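Local coordinates for protein esterase (Staphylococcus aureus subsp. aureus USA300_TCH1516, PDB 3D7R) that probably hydrolyses ester bonds, as an esterase-like enzyme of the alpha/beta hydrolase fold whose natural substrate is not established, at residues Asp82-Phe87 and Ile134-Pro139. Residues are numbered along the deposited sequence; the frame is centred on the assembly and turned at random.
Sequences DDMQVF and IYPKTP
I134 N gives a nearly straight hydrogen bond of 2.9 Å to Q85 O, the one direct hydrogen bond between 82-87 and 134-139, and at the same residue pair a water takes the place of the second: it accepts from Q85 N and donates to I134 O, so the two backbones are already parting here. I134 makes the largest share of the packing. Its CG1 lies against Q85 CB at 3.9 Å and meets F87 CE2 at 3.8 Å, coming in at the edge of the ring and in its plane. A chi1 of -51° turns CG1 away from I134's own carbonyl, to where it reaches both partners. The F87 ring also packs edge-to-face with W116. In the alpha/beta hydrolase sheet, strand 84-90 pairs antiparallel with strand 129-133; the loop holding 134-139 leaves the latter's C-terminal end and leads to helix 143-161. One residue before Q85, M84, a selenomethionine, has CG trans to the main-chain nitrogen (chi1 172°), which carries CG past I134 O at 3.4 Å and lets SE settle 3.8 Å from Y135 CA. A149 of helix 143-161 touches both M84 and P136. From K137 on the loop makes no contact with 82-87; K137 folds back to give NZ to Y135 O at 2.8 Å, on a carbonyl lone pair, while NZ sits over the centre of the Y135 ring. H103 and Q110 also bond K137 NZ, and H103 stacks on Y135, whose OH bonds H103 O.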
# COMPACT_ATOMS: atom_id res chain seq x y z
N ASP A 82 -12.83 -17.37 -0.67
CA ASP A 82 -12.44 -18.27 0.41
C ASP A 82 -12.65 -17.63 1.78
O ASP A 82 -11.74 -17.65 2.61
CB ASP A 82 -10.95 -18.65 0.26
CG ASP A 82 -10.63 -19.30 -1.08
OD1 ASP A 82 -11.52 -19.98 -1.64
OD2 ASP A 82 -9.49 -19.15 -1.57
N ASP A 83 -13.82 -17.03 2.01
CA ASP A 83 -14.10 -16.36 3.29
C ASP A 83 -13.40 -15.02 3.54
O ASP A 83 -13.72 -14.36 4.52
CB ASP A 83 -13.82 -17.27 4.49
CG ASP A 83 -14.97 -18.21 4.79
OD1 ASP A 83 -14.69 -19.40 5.01
OD2 ASP A 83 -16.14 -17.76 4.83
N MSE A 84 -12.44 -14.63 2.70
CA MSE A 84 -11.87 -13.27 2.76
C MSE A 84 -12.82 -12.29 2.06
O MSE A 84 -13.25 -12.55 0.95
CB MSE A 84 -10.51 -13.22 2.06
CG MSE A 84 -9.93 -11.81 1.91
SE MSE A 84 -8.09 -11.74 1.23
CE MSE A 84 -8.36 -12.41 -0.58
N GLN A 85 -13.11 -11.15 2.69
CA GLN A 85 -13.88 -10.08 2.04
C GLN A 85 -13.07 -9.45 0.91
O GLN A 85 -11.91 -9.08 1.11
CB GLN A 85 -14.21 -8.98 3.04
CG GLN A 85 -15.26 -9.35 4.07
CD GLN A 85 -15.50 -8.20 4.99
OE1 GLN A 85 -14.74 -7.98 5.93
NE2 GLN A 85 -16.51 -7.41 4.68
N VAL A 86 -13.69 -9.32 -0.26
CA VAL A 86 -13.10 -8.56 -1.37
C VAL A 86 -14.15 -7.56 -1.88
O VAL A 86 -15.24 -7.96 -2.30
CB VAL A 86 -12.61 -9.44 -2.55
CG1 VAL A 86 -11.97 -8.56 -3.65
CG2 VAL A 86 -11.58 -10.48 -2.08
N PHE A 87 -13.83 -6.28 -1.83
CA PHE A 87 -14.71 -5.25 -2.41
C PHE A 87 -14.22 -4.90 -3.81
O PHE A 87 -13.02 -4.83 -4.04
CB PHE A 87 -14.71 -4.00 -1.52
CG PHE A 87 -15.27 -4.26 -0.16
CD1 PHE A 87 -16.64 -4.14 0.07
CD2 PHE A 87 -14.43 -4.65 0.90
CE1 PHE A 87 -17.18 -4.41 1.35
CE2 PHE A 87 -14.95 -4.90 2.17
CZ PHE A 87 -16.33 -4.80 2.39
N ILE A 134 -9.56 -7.59 1.81
CA ILE A 134 -9.30 -7.37 3.24
C ILE A 134 -8.42 -8.55 3.70
O ILE A 134 -8.93 -9.54 4.23
CB ILE A 134 -10.62 -7.24 4.05
CG1 ILE A 134 -11.56 -6.20 3.41
CG2 ILE A 134 -10.34 -6.89 5.51
CD1 ILE A 134 -10.94 -4.79 3.14
N TYR A 135 -7.12 -8.44 3.44
CA TYR A 135 -6.15 -9.53 3.61
C TYR A 135 -5.87 -9.75 5.09
O TYR A 135 -6.09 -8.84 5.90
CB TYR A 135 -4.85 -9.21 2.83
CG TYR A 135 -4.27 -7.85 3.19
CD1 TYR A 135 -3.51 -7.68 4.36
CD2 TYR A 135 -4.49 -6.73 2.38
CE1 TYR A 135 -2.99 -6.45 4.69
CE2 TYR A 135 -3.97 -5.47 2.72
CZ TYR A 135 -3.23 -5.34 3.88
OH TYR A 135 -2.70 -4.12 4.24
N PRO A 136 -5.45 -10.98 5.48
CA PRO A 136 -5.19 -11.27 6.90
C PRO A 136 -4.25 -10.27 7.58
O PRO A 136 -3.23 -9.86 7.01
CB PRO A 136 -4.54 -12.66 6.86
CG PRO A 136 -5.18 -13.32 5.65
CD PRO A 136 -5.25 -12.18 4.63
N LYS A 137 -4.62 -9.89 8.80
CA LYS A 137 -3.90 -8.90 9.58
C LYS A 137 -3.31 -9.49 10.84
O LYS A 137 -3.86 -10.43 11.45
CB LYS A 137 -4.84 -7.77 10.02
CG LYS A 137 -5.58 -7.04 8.91
CD LYS A 137 -4.63 -6.52 7.85
CE LYS A 137 -5.30 -5.49 6.93
NZ LYS A 137 -6.43 -6.11 6.07
N THR A 138 -2.19 -8.89 11.24
CA THR A 138 -1.63 -9.12 12.56
C THR A 138 -2.48 -8.34 13.59
O THR A 138 -3.14 -7.35 13.24
CB THR A 138 -0.09 -8.81 12.58
OG1 THR A 138 0.63 -9.86 13.23
CG2 THR A 138 0.27 -7.43 13.19
N PRO A 139 -2.43 -8.72 14.89
CA PRO A 139 -1.53 -9.70 15.50
C PRO A 139 -1.91 -11.17 15.35
O PRO A 139 -1.09 -12.03 15.68
CB PRO A 139 -1.57 -9.32 16.99
CG PRO A 139 -2.98 -8.80 17.18
CD PRO A 139 -3.32 -8.09 15.88
O HOH W 1 -11.27 -10.64 4.88